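Local coordinates for endo-beta-mannanase (Opitutaceae bacterium TAV5, PDB 7BOB), which hydrolyses beta-1,4-mannosidic linkages, acting as an exo-beta-1,4-mannosidase of glycoside hydrolase family 5 and forming a homotrimer, at residues 253-258 against 282-287; 247-252 against 265-270; 52-57 against 317-322; 419-422 against 426-429. One frame throughout, in Å; residues are numbered along the deposited sequence.

How the contacts relate
Contacts 1, 2 and 3 lie in the family 5 (beta/alpha)8 barrel, while contact 4 belongs to the following alpha/beta domain with its mixed sheet. Contact 3 joins the surroundings of the second and eighth barrel strands, and the long loop it closes contains contacts 1 and 2, whose segments alternate along the chain between strand 237-241 and helix 292-309. The centres of contacts 1 and 2 are about 13 Å apart, those of contacts 1 and 3 about 19 Å; the latter two touch where Phe-282 O probably hydrogen-bonds Trp-317 N. Contact 4 comes last, its centre about 13 Å from that of contact 2. Lys-269 on helix 258-272 reaches Val-427 O there, so the two domains meet directly.

Contact 1: residues 253-258 against 282-287; sequences SGLADP and FGTILT
Leu-255 meets Thr-284 and Leu-286 through the two methyls of its fork, and apolar packing is all that passes between 253-258 and 282-287. CD2 of Leu-255 lies 4.2 Å from CB of Thr-284, and CD1 of Leu-255 stands 4.2 Å from CD1 of Leu-286, a methyl-to-methyl contact. The leucine side chain leaves its backbone toward 282-287, its CG placed opposite the carbonyl carbon (chi1 -67°), and bridges backbones whose closest CA atoms, those of Leu-255 and Thr-284, are 7.7 Å apart. Tyr-298 of helix 292-309 packs on both Leu-255 and Thr-284.

In the (beta/alpha)8 barrel these are the loops leaving the sixth and seventh strands, 237-241 and 277-282; in family 5 enzymes the seventh strand typically carries the catalytic nucleophile near its end.

The polar bonds shape each loop separately. Residues 254-257 form a type I turn, and OD2 of Asp-257 takes the N-H of Ser-253 at 2.9 Å on its anti lone pair. Asp-257 is also the N-cap of helix 258-272, its OD1 receiving Leu-259 N, and Arg-569 forms a salt bridge with OD2. In the other loop, OG1 of Thr-284 donates to O of Leu-286 at 2.7 Å, from above the carbonyl plane. Asp-494 of the second subunit accepts the backbone N-H of Leu-255, and Tyr-495 of that subunit packs on Leu-286.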
loop_
_atom_site.group_PDB
_atom_site.type_symbol
_atom_site.label_atom_id
_atom_site.label_comp_id
_atom_site.label_asym_id
_atom_site.label_seq_id
_atom_site.Cartn_x
_atom_site.Cartn_y
_atom_site.Cartn_z
ATOM N N SER A 253 14.006 2.143 23.045
ATOM C CA SER A 253 14.245 0.877 23.731
ATOM C C SER A 253 13.596 0.781 25.105
ATOM O O SER A 253 13.783 -0.233 25.787
ATOM C CB SER A 253 15.747 0.597 23.835
ATOM O OG SER A 253 16.351 0.737 22.556
ATOM N N GLY A 254 12.808 1.774 25.508
ATOM C CA GLY A 254 12.013 1.631 26.716
ATOM C C GLY A 254 12.330 2.600 27.837
ATOM O O GLY A 254 12.877 3.682 27.607
ATOM N N LEU A 255 11.986 2.207 29.062
ATOM C CA LEU A 255 11.962 3.148 30.178
ATOM C C LEU A 255 13.340 3.753 30.442
ATOM O O LEU A 255 13.454 4.949 30.740
ATOM C CB LEU A 255 11.444 2.450 31.422
ATOM C CG LEU A 255 9.981 2.050 31.323
ATOM C CD1 LEU A 255 9.652 0.999 32.367
ATOM C CD2 LEU A 255 9.097 3.274 31.448
ATOM N N ALA A 256 14.398 2.952 30.310
ATOM C CA ALA A 256 15.757 3.432 30.580
ATOM C C ALA A 256 16.398 4.150 29.396
ATOM O O ALA A 256 17.479 4.728 29.562
ATOM C CB ALA A 256 16.660 2.263 30.996
ATOM N N ASP A 257 15.773 4.127 28.209
ATOM C CA ASP A 257 16.395 4.700 27.015
ATOM C C ASP A 257 16.219 6.213 26.988
ATOM O O ASP A 257 15.083 6.694 27.035
ATOM C CB ASP A 257 15.785 4.077 25.754
ATOM C CG ASP A 257 16.415 4.599 24.457
ATOM O OD1 ASP A 257 17.414 5.360 24.498
ATOM O OD2 ASP A 257 15.893 4.255 23.384
ATOM N N PRO A 258 17.299 6.988 26.905
ATOM C CA PRO A 258 17.157 8.442 26.679
ATOM C C PRO A 258 16.337 8.828 25.432
ATOM O O PRO A 258 15.678 9.880 25.447
ATOM C CB PRO A 258 18.614 8.915 26.543
ATOM C CG PRO A 258 19.431 7.868 27.247
ATOM C CD PRO A 258 18.698 6.571 27.124
ATOM N N PHE A 282 -0.372 10.531 30.646
ATOM C CA PHE A 282 0.955 9.966 30.549
ATOM C C PHE A 282 0.975 8.725 31.419
ATOM O O PHE A 282 0.232 8.634 32.398
ATOM C CB PHE A 282 2.026 10.978 30.981
ATOM C CG PHE A 282 2.083 11.167 32.449
ATOM C CD1 PHE A 282 1.158 11.981 33.090
ATOM C CD2 PHE A 282 3.026 10.486 33.205
ATOM C CE1 PHE A 282 1.203 12.141 34.472
ATOM C CE2 PHE A 282 3.070 10.631 34.580
ATOM C CZ PHE A 282 2.161 11.466 35.217
ATOM N N GLY A 283 1.806 7.761 31.053
ATOM C CA GLY A 283 1.841 6.524 31.811
ATOM C C GLY A 283 3.087 5.744 31.485
ATOM O O GLY A 283 3.781 6.043 30.512
ATOM N N THR A 284 3.382 4.759 32.329
ATOM C CA THR A 284 4.513 3.891 32.030
ATOM C C THR A 284 4.108 2.604 31.339
ATOM O O THR A 284 4.973 1.954 30.748
ATOM C CB THR A 284 5.295 3.518 33.295
ATOM O OG1 THR A 284 4.409 2.873 34.219
ATOM C CG2 THR A 284 5.939 4.760 33.931
ATOM N N ILE A 285 2.823 2.226 31.411
ATOM C CA ILE A 285 2.288 1.002 30.810
ATOM C C ILE A 285 2.772 -0.212 31.594
ATOM O O ILE A 285 1.972 -0.983 32.131
ATOM C CB ILE A 285 2.648 0.866 29.311
ATOM C CG1 ILE A 285 2.087 2.049 28.516
ATOM C CG2 ILE A 285 2.119 -0.487 28.754
ATOM C CD1 ILE A 285 0.538 2.124 28.556
ATOM N N LEU A 286 4.077 -0.428 31.632
ATOM C CA LEU A 286 4.606 -1.428 32.547
ATOM C C LEU A 286 4.521 -0.851 33.949
ATOM O O LEU A 286 4.988 0.273 34.188
ATOM C CB LEU A 286 6.044 -1.790 32.183
ATOM C CG LEU A 286 6.293 -2.087 30.699
ATOM C CD1 LEU A 286 7.791 -2.238 30.437
ATOM C CD2 LEU A 286 5.517 -3.336 30.206
ATOM N N THR A 287 3.863 -1.576 34.864
ATOM C CA THR A 287 3.778 -1.087 36.238
ATOM C C THR A 287 3.987 -2.199 37.266
ATOM O O THR A 287 3.634 -2.017 38.437
ATOM C CB THR A 287 2.422 -0.408 36.528
ATOM O OG1 THR A 287 1.387 -1.388 36.489
ATOM C CG2 THR A 287 2.097 0.718 35.535
#

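Contact 2: residues 247-252 against 265-270; sequences WHPVQG and PFYVKC
His-248 and Tyr-267 share a nearly straight hydrogen bond, ND1 to OH, of 2.8 Å and 171°, in which either atom could be the donor. The rings meet rim to rim with planes only 15° apart and centroids 5.6 Å apart, neither lying over the other's face. Each polar atom sits at the edge of the other ring, close to its plane. CE2 of Tyr-267 also comes within 3.4 Å of ND1 of His-248, and CD of Pro-249 touches OH of Tyr-267 at 3.9 Å.

Tyr-267 leaves helix 258-272 toward the loop, and with CG beside the backbone N (chi1 -66°) its ring lies so that the hydroxyl arrives at the imidazole edge. Beyond this first shell, NE2 of His-248 bonds the carbonyl O of Tyr-242, so both imidazole nitrogens are engaged and the ring's rotation is fixed. A phenylalanine in place of Tyr-267 would probably leave ND1 of His-248 without this partner and the imidazole held from one end alone.

The ring of His-197 meets both aromatic rings, and Val-200 and Ile-201 of helix 198-201 pack against Tyr-267. With His-248, Pro-249 and Tyr-267 all buried, the arrangement ties the loop after the sixth strand of the (beta/alpha)8 barrel to the very helix it leads into, within one beta-alpha unit.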
loop_
_atom_site.group_PDB
_atom_site.type_symbol
_atom_site.label_atom_id
_atom_site.label_comp_id
_atom_site.label_asym_id
_atom_site.label_seq_id
_atom_site.Cartn_x
_atom_site.Cartn_y
_atom_site.Cartn_z
ATOM N N TRP A 247 4.661 2.534 19.446
ATOM C CA TRP A 247 3.670 3.599 19.335
ATOM C C TRP A 247 4.247 4.892 18.763
ATOM O O TRP A 247 3.557 5.913 18.762
ATOM C CB TRP A 247 3.016 3.889 20.698
ATOM C CG TRP A 247 2.194 2.729 21.209
ATOM C CD1 TRP A 247 2.127 1.476 20.665
ATOM C CD2 TRP A 247 1.353 2.705 22.361
ATOM N NE1 TRP A 247 1.296 0.676 21.408
ATOM C CE2 TRP A 247 0.805 1.405 22.454
ATOM C CE3 TRP A 247 1.026 3.646 23.340
ATOM C CZ2 TRP A 247 -0.065 1.031 23.472
ATOM C CZ3 TRP A 247 0.143 3.278 24.345
ATOM C CH2 TRP A 247 -0.383 1.982 24.410
ATOM N N HIS A 248 5.484 4.877 18.281
ATOM C CA HIS A 248 6.149 6.085 17.811
ATOM C C HIS A 248 6.877 5.790 16.507
ATOM O O HIS A 248 7.264 4.643 16.260
ATOM C CB HIS A 248 7.145 6.600 18.861
ATOM C CG HIS A 248 6.519 6.803 20.201
ATOM N ND1 HIS A 248 5.948 8.002 20.577
ATOM C CD2 HIS A 248 6.311 5.946 21.225
ATOM C CE1 HIS A 248 5.434 7.882 21.787
ATOM N NE2 HIS A 248 5.639 6.646 22.204
ATOM N N PRO A 249 7.098 6.806 15.665
ATOM C CA PRO A 249 7.735 6.556 14.368
ATOM C C PRO A 249 9.236 6.297 14.455
ATOM O O PRO A 249 9.825 5.896 13.443
ATOM C CB PRO A 249 7.438 7.837 13.585
ATOM C CG PRO A 249 7.404 8.888 14.641
ATOM C CD PRO A 249 6.733 8.225 15.829
ATOM N N VAL A 250 9.872 6.550 15.599
ATOM C CA VAL A 250 11.246 6.137 15.872
ATOM C C VAL A 250 11.201 5.168 17.043
ATOM O O VAL A 250 10.627 5.483 18.087
ATOM C CB VAL A 250 12.156 7.334 16.200
ATOM C CG1 VAL A 250 13.593 6.856 16.402
ATOM C CG2 VAL A 250 12.069 8.386 15.106
ATOM N N GLN A 251 11.817 4.012 16.881
ATOM C CA GLN A 251 11.691 2.921 17.847
ATOM C C GLN A 251 12.746 3.073 18.946
ATOM O O GLN A 251 13.922 2.754 18.743
ATOM C CB GLN A 251 11.830 1.590 17.119
ATOM C CG GLN A 251 11.184 0.429 17.806
ATOM C CD GLN A 251 9.831 0.142 17.247
ATOM O OE1 GLN A 251 9.293 0.937 16.458
ATOM N NE2 GLN A 251 9.242 -0.983 17.656
ATOM N N GLY A 252 12.337 3.566 20.117
ATOM C CA GLY A 252 13.211 3.572 21.270
ATOM C C GLY A 252 13.274 2.209 21.935
ATOM O O GLY A 252 12.666 1.239 21.494
ATOM N N PRO A 265 8.515 14.858 26.093
ATOM C CA PRO A 265 8.895 16.286 26.093
ATOM C C PRO A 265 8.982 16.881 24.705
ATOM O O PRO A 265 8.631 18.053 24.513
ATOM C CB PRO A 265 10.269 16.296 26.785
ATOM C CG PRO A 265 10.276 15.054 27.611
ATOM C CD PRO A 265 9.504 14.037 26.817
ATOM N N PHE A 266 9.446 16.104 23.725
ATOM C CA PHE A 266 9.484 16.600 22.354
ATOM C C PHE A 266 8.082 16.896 21.835
ATOM O O PHE A 266 7.846 17.948 21.225
ATOM C CB PHE A 266 10.193 15.597 21.452
ATOM C CG PHE A 266 9.956 15.840 19.998
ATOM C CD1 PHE A 266 10.722 16.779 19.300
ATOM C CD2 PHE A 266 8.955 15.148 19.319
ATOM C CE1 PHE A 266 10.490 17.012 17.944
ATOM C CE2 PHE A 266 8.728 15.370 17.952
ATOM C CZ PHE A 266 9.499 16.304 17.269
ATOM N N TYR A 267 7.139 15.968 22.049
ATOM C CA TYR A 267 5.751 16.205 21.632
ATOM C C TYR A 267 5.171 17.436 22.318
ATOM O O TYR A 267 4.463 18.236 21.686
ATOM C CB TYR A 267 4.872 14.994 21.948
ATOM C CG TYR A 267 5.226 13.749 21.164
ATOM C CD1 TYR A 267 5.483 13.814 19.806
ATOM C CD2 TYR A 267 5.281 12.507 21.784
ATOM C CE1 TYR A 267 5.804 12.676 19.094
ATOM C CE2 TYR A 267 5.587 11.361 21.071
ATOM C CZ TYR A 267 5.847 11.457 19.740
ATOM O OH TYR A 267 6.176 10.329 19.051
ATOM N N VAL A 268 5.441 17.588 23.622
ATOM C CA VAL A 268 4.951 18.752 24.357
ATOM C C VAL A 268 5.547 20.028 23.777
ATOM O O VAL A 268 4.837 21.020 23.566
ATOM C CB VAL A 268 5.257 18.602 25.862
ATOM C CG1 VAL A 268 4.915 19.896 26.647
ATOM C CG2 VAL A 268 4.497 17.411 26.430
ATOM N N LYS A 269 6.848 20.006 23.464
ATOM C CA LYS A 269 7.503 21.162 22.855
ATOM C C LYS A 269 6.821 21.568 21.551
ATOM O O LYS A 269 6.593 22.757 21.301
ATOM C CB LYS A 269 8.978 20.846 22.574
ATOM C CG LYS A 269 9.877 20.770 23.789
ATOM C CD LYS A 269 11.370 20.670 23.392
ATOM C CE LYS A 269 12.209 20.288 24.610
ATOM N NZ LYS A 269 13.658 20.088 24.292
ATOM N N CYS A 270 6.540 20.600 20.673
ATOM C CA CYS A 270 5.819 20.932 19.446
ATOM C C CYS A 270 4.466 21.554 19.738
ATOM O O CYS A 270 4.126 22.610 19.194
ATOM C CB CYS A 270 5.664 19.699 18.561
ATOM S SG CYS A 270 7.260 18.974 18.106
#

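Contact 3: residues 52-57 against 317-322; sequences LGFNTV and WCFKDI
A Schellman motif at Gly-53 and a cis peptide between Trp-317 and Cys-318 frame the backbones that bear Leu-52, Phe-54 and Phe-319, the side chains that meet here. Gly-53, with a positive phi of 93°, ends helix 39-51, and the chain then runs into strand 56-62, the second of the (beta/alpha)8 barrel. On the other side the cis bond falls just beyond strand 311-316, the eighth. A non-proline cis bond after a tryptophan at this place is a familiar feature of family 5 barrels.

Phe-319 does the reaching. Its chi1 of -173° swings the ring to the far side from the backbone N, and the single atom CE1 of Phe-319 touches two neighbours: CD1 of Leu-52 at 4.2 Å and CE2 of Phe-54 at 4.3 Å. The leucine methyl comes to the edge of the Phe-319 ring, near its plane, and CE1 in turn stands at the edge of the Phe-54 ring. Within 52-57, CB of Leu-52 lies 4.2 Å above the centre of one face of that same ring. Leu-48 and Met-49 of helix 39-51 and Ala-22 of strand 20-23 also pack on Phe-319, while Phe-54 meets the ring of Phe-354. Nearby, Lys-320 forms a salt bridge with Asp-45, and Asp-321 one with Lys-348.

Since carbon meets carbon throughout, without a polar pair between the segments, the contact rests on shape and exclusion of water rather than on directional bonds, and the neighbouring charges pair elsewhere.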
loop_
_atom_site.group_PDB
_atom_site.type_symbol
_atom_site.label_atom_id
_atom_site.label_comp_id
_atom_site.label_asym_id
_atom_site.label_seq_id
_atom_site.Cartn_x
_atom_site.Cartn_y
_atom_site.Cartn_z
ATOM N N LEU A 52 -4.008 11.940 48.009
ATOM C CA LEU A 52 -2.689 11.996 47.390
ATOM C C LEU A 52 -2.315 13.395 46.921
ATOM O O LEU A 52 -1.242 13.564 46.347
ATOM C CB LEU A 52 -2.598 11.028 46.206
ATOM C CG LEU A 52 -2.726 9.554 46.581
ATOM C CD1 LEU A 52 -2.967 8.730 45.333
ATOM C CD2 LEU A 52 -1.492 9.089 47.346
ATOM N N GLY A 53 -3.159 14.398 47.149
ATOM C CA GLY A 53 -2.835 15.745 46.725
ATOM C C GLY A 53 -3.356 16.130 45.363
ATOM O O GLY A 53 -3.061 17.240 44.902
ATOM N N PHE A 54 -4.146 15.268 44.718
ATOM C CA PHE A 54 -4.639 15.559 43.381
ATOM C C PHE A 54 -5.734 16.608 43.443
ATOM O O PHE A 54 -6.509 16.666 44.391
ATOM C CB PHE A 54 -5.168 14.286 42.713
ATOM C CG PHE A 54 -4.100 13.253 42.437
ATOM C CD1 PHE A 54 -2.761 13.611 42.405
ATOM C CD2 PHE A 54 -4.443 11.918 42.203
ATOM C CE1 PHE A 54 -1.765 12.657 42.140
ATOM C CE2 PHE A 54 -3.467 10.960 41.949
ATOM C CZ PHE A 54 -2.120 11.329 41.918
ATOM N N ASN A 55 -5.799 17.447 42.420
ATOM C CA ASN A 55 -6.811 18.491 42.368
ATOM C C ASN A 55 -7.694 18.395 41.131
ATOM O O ASN A 55 -8.542 19.274 40.928
ATOM C CB ASN A 55 -6.143 19.879 42.439
ATOM C CG ASN A 55 -5.206 20.133 41.262
ATOM O OD1 ASN A 55 -5.350 19.519 40.188
ATOM N ND2 ASN A 55 -4.247 21.043 41.447
ATOM N N THR A 56 -7.515 17.367 40.290
ATOM C CA THR A 56 -8.332 17.179 39.097
ATOM C C THR A 56 -8.557 15.690 38.840
ATOM O O THR A 56 -7.773 14.833 39.255
ATOM C CB THR A 56 -7.687 17.804 37.855
ATOM O OG1 THR A 56 -6.337 17.348 37.765
ATOM C CG2 THR A 56 -7.669 19.327 37.932
ATOM N N VAL A 57 -9.652 15.380 38.148
ATOM C CA VAL A 57 -9.918 14.011 37.734
ATOM C C VAL A 57 -10.554 14.085 36.358
ATOM O O VAL A 57 -11.535 14.815 36.163
ATOM C CB VAL A 57 -10.808 13.237 38.730
ATOM C CG1 VAL A 57 -12.167 13.945 38.988
ATOM C CG2 VAL A 57 -11.002 11.765 38.269
ATOM N N TRP A 317 -2.367 8.002 33.459
ATOM C CA TRP A 317 -3.233 6.938 32.946
ATOM C C TRP A 317 -2.783 5.602 33.525
ATOM O O TRP A 317 -1.663 5.171 33.263
ATOM C CB TRP A 317 -3.216 6.839 31.403
ATOM C CG TRP A 317 -4.321 5.905 31.009
ATOM C CD1 TRP A 317 -4.330 4.537 31.133
ATOM C CD2 TRP A 317 -5.629 6.276 30.562
ATOM N NE1 TRP A 317 -5.567 4.036 30.769
ATOM C CE2 TRP A 317 -6.380 5.081 30.411
ATOM C CE3 TRP A 317 -6.232 7.497 30.244
ATOM C CZ2 TRP A 317 -7.708 5.079 29.982
ATOM C CZ3 TRP A 317 -7.570 7.493 29.818
ATOM C CH2 TRP A 317 -8.284 6.294 29.697
ATOM N N CYS A 318 -3.653 4.919 34.266
ATOM C CA CYS A 318 -4.923 5.434 34.771
ATOM C C CYS A 318 -4.931 5.139 36.295
ATOM O O CYS A 318 -3.959 4.581 36.833
ATOM C CB CYS A 318 -6.107 4.780 34.041
ATOM S SG CYS A 318 -6.156 2.996 34.316
ATOM N N PHE A 319 -6.003 5.506 37.002
ATOM C CA PHE A 319 -5.900 5.562 38.459
ATOM C C PHE A 319 -5.734 4.174 39.068
ATOM O O PHE A 319 -4.849 3.963 39.903
ATOM C CB PHE A 319 -7.112 6.262 39.062
ATOM C CG PHE A 319 -6.981 6.510 40.552
ATOM C CD1 PHE A 319 -5.857 7.160 41.070
ATOM C CD2 PHE A 319 -7.956 6.073 41.431
ATOM C CE1 PHE A 319 -5.722 7.382 42.452
ATOM C CE2 PHE A 319 -7.849 6.291 42.808
ATOM C CZ PHE A 319 -6.721 6.949 43.324
ATOM N N LYS A 320 -6.575 3.221 38.668
ATOM C CA LYS A 320 -6.646 1.893 39.267
ATOM C C LYS A 320 -6.266 0.829 38.251
ATOM O O LYS A 320 -6.448 1.014 37.043
ATOM C CB LYS A 320 -8.065 1.570 39.766
ATOM C CG LYS A 320 -8.528 2.391 40.986
ATOM C CD LYS A 320 -7.741 2.026 42.230
ATOM C CE LYS A 320 -8.381 0.875 42.991
ATOM N NZ LYS A 320 -9.455 1.346 43.901
ATOM N N ASP A 321 -5.764 -0.300 38.750
ATOM C CA ASP A 321 -5.812 -1.517 37.955
ATOM C C ASP A 321 -7.280 -1.878 37.703
ATOM O O ASP A 321 -8.162 -1.596 38.526
ATOM C CB ASP A 321 -5.089 -2.670 38.659
ATOM C CG ASP A 321 -3.566 -2.453 38.770
ATOM O OD1 ASP A 321 -2.971 -1.726 37.942
ATOM O OD2 ASP A 321 -2.967 -3.010 39.718
ATOM N N ILE A 322 -7.551 -2.480 36.550
ATOM C CA ILE A 322 -8.926 -2.770 36.143
ATOM C C ILE A 322 -9.017 -4.254 35.810
ATOM O O ILE A 322 -8.714 -4.648 34.677
ATOM C CB ILE A 322 -9.332 -1.897 34.948
ATOM C CG1 ILE A 322 -9.222 -0.414 35.319
ATOM C CG2 ILE A 322 -10.738 -2.285 34.411
ATOM C CD1 ILE A 322 -9.328 0.509 34.135
#

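Contact 4: residues 419-422 against 426-429; sequences LLQS and HVGI
Val-427 has the largest share of the surface buried here, and its CG2 methyl makes both contacts with the helix. CG2 of Val-427 sits 3.6 Å from CB of Leu-420 and 4.0 Å from CG of Gln-421, so it nestles against the inner, aliphatic parts of two successive side chains. CG1 is anti to the backbone N (chi1 -175°), which leaves CG2 beside that N and directed at the helix.

Leu-420 is met close to its own backbone rather than at its branch; the side chain of Leu-420 also packs on Leu-387 and on Tyr-580 of helix 569-583. Gln-421 crosses Val-427 at about a right angle and offers the methylene of an extended chain. The backbones are close where the chain has just turned: CA of Gln-421 and CA of His-426 are 6.3 Å apart. Val-385 and Leu-387 of the adjoining strand 385-389 also pack on Val-427.

Helix 406-422 thus lies against the strand that follows it, 427-431, at one edge of the mixed sheet within this chain. Strand 385-389, the helix and this parallel strand make up a beta-alpha-beta crossover unit, the building block of open alpha/beta sheets.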
loop_
_atom_site.group_PDB
_atom_site.type_symbol
_atom_site.label_atom_id
_atom_site.label_comp_id
_atom_site.label_asym_id
_atom_site.label_seq_id
_atom_site.Cartn_x
_atom_site.Cartn_y
_atom_site.Cartn_z
ATOM N N LEU A 419 19.456 13.548 19.597
ATOM C CA LEU A 419 20.901 13.569 19.416
ATOM C C LEU A 419 21.483 14.914 19.827
ATOM O O LEU A 419 22.599 14.965 20.349
ATOM C CB LEU A 419 21.269 13.244 17.963
ATOM C CG LEU A 419 20.905 11.851 17.422
ATOM C CD1 LEU A 419 21.190 11.739 15.907
ATOM C CD2 LEU A 419 21.607 10.723 18.184
ATOM N N LEU A 420 20.748 16.007 19.605
ATOM C CA LEU A 420 21.216 17.307 20.069
ATOM C C LEU A 420 21.245 17.376 21.597
ATOM O O LEU A 420 22.175 17.951 22.176
ATOM C CB LEU A 420 20.339 18.408 19.488
ATOM C CG LEU A 420 20.563 18.673 18.009
ATOM C CD1 LEU A 420 19.330 19.298 17.362
ATOM C CD2 LEU A 420 21.809 19.559 17.833
ATOM N N GLN A 421 20.242 16.782 22.267
ATOM C CA GLN A 421 20.277 16.727 23.727
ATOM C C GLN A 421 21.404 15.837 24.222
ATOM O O GLN A 421 21.879 16.023 25.341
ATOM C CB GLN A 421 18.946 16.218 24.303
ATOM C CG GLN A 421 17.755 17.082 23.987
ATOM C CD GLN A 421 16.507 16.730 24.827
ATOM O OE1 GLN A 421 16.240 15.565 25.150
ATOM N NE2 GLN A 421 15.758 17.752 25.180
ATOM N N SER A 422 21.826 14.846 23.428
ATOM C CA SER A 422 22.997 14.070 23.822
ATOM C C SER A 422 24.286 14.877 23.652
ATOM O O SER A 422 25.258 14.671 24.398
ATOM C CB SER A 422 23.058 12.771 23.026
ATOM O OG SER A 422 22.270 11.778 23.645
ATOM N N HIS A 426 20.201 22.511 24.461
ATOM C CA HIS A 426 18.803 22.731 24.829
ATOM C C HIS A 426 18.034 23.038 23.550
ATOM O O HIS A 426 18.298 24.049 22.889
ATOM C CB HIS A 426 18.637 23.877 25.835
ATOM C CG HIS A 426 19.197 23.584 27.195
ATOM N ND1 HIS A 426 19.145 22.332 27.775
ATOM C CD2 HIS A 426 19.828 24.385 28.090
ATOM C CE1 HIS A 426 19.723 22.374 28.964
ATOM N NE2 HIS A 426 20.141 23.609 29.180
ATOM N N VAL A 427 17.087 22.176 23.200
ATOM C CA VAL A 427 16.478 22.196 21.875
ATOM C C VAL A 427 15.083 22.808 21.951
ATOM O O VAL A 427 14.215 22.310 22.677
ATOM C CB VAL A 427 16.418 20.790 21.272
ATOM C CG1 VAL A 427 15.902 20.872 19.849
ATOM C CG2 VAL A 427 17.790 20.134 21.360
ATOM N N GLY A 428 14.868 23.867 21.170
ATOM C CA GLY A 428 13.560 24.431 20.938
ATOM C C GLY A 428 13.018 24.116 19.545
ATOM O O GLY A 428 13.651 23.460 18.717
ATOM N N ILE A 429 11.804 24.611 19.311
ATOM C CA ILE A 429 11.102 24.513 18.037
ATOM C C ILE A 429 10.833 25.928 17.562
ATOM O O ILE A 429 10.449 26.787 18.359
ATOM C CB ILE A 429 9.775 23.738 18.178
ATOM C CG1 ILE A 429 10.012 22.392 18.861
ATOM C CG2 ILE A 429 9.071 23.570 16.810
ATOM C CD1 ILE A 429 10.729 21.375 17.992
#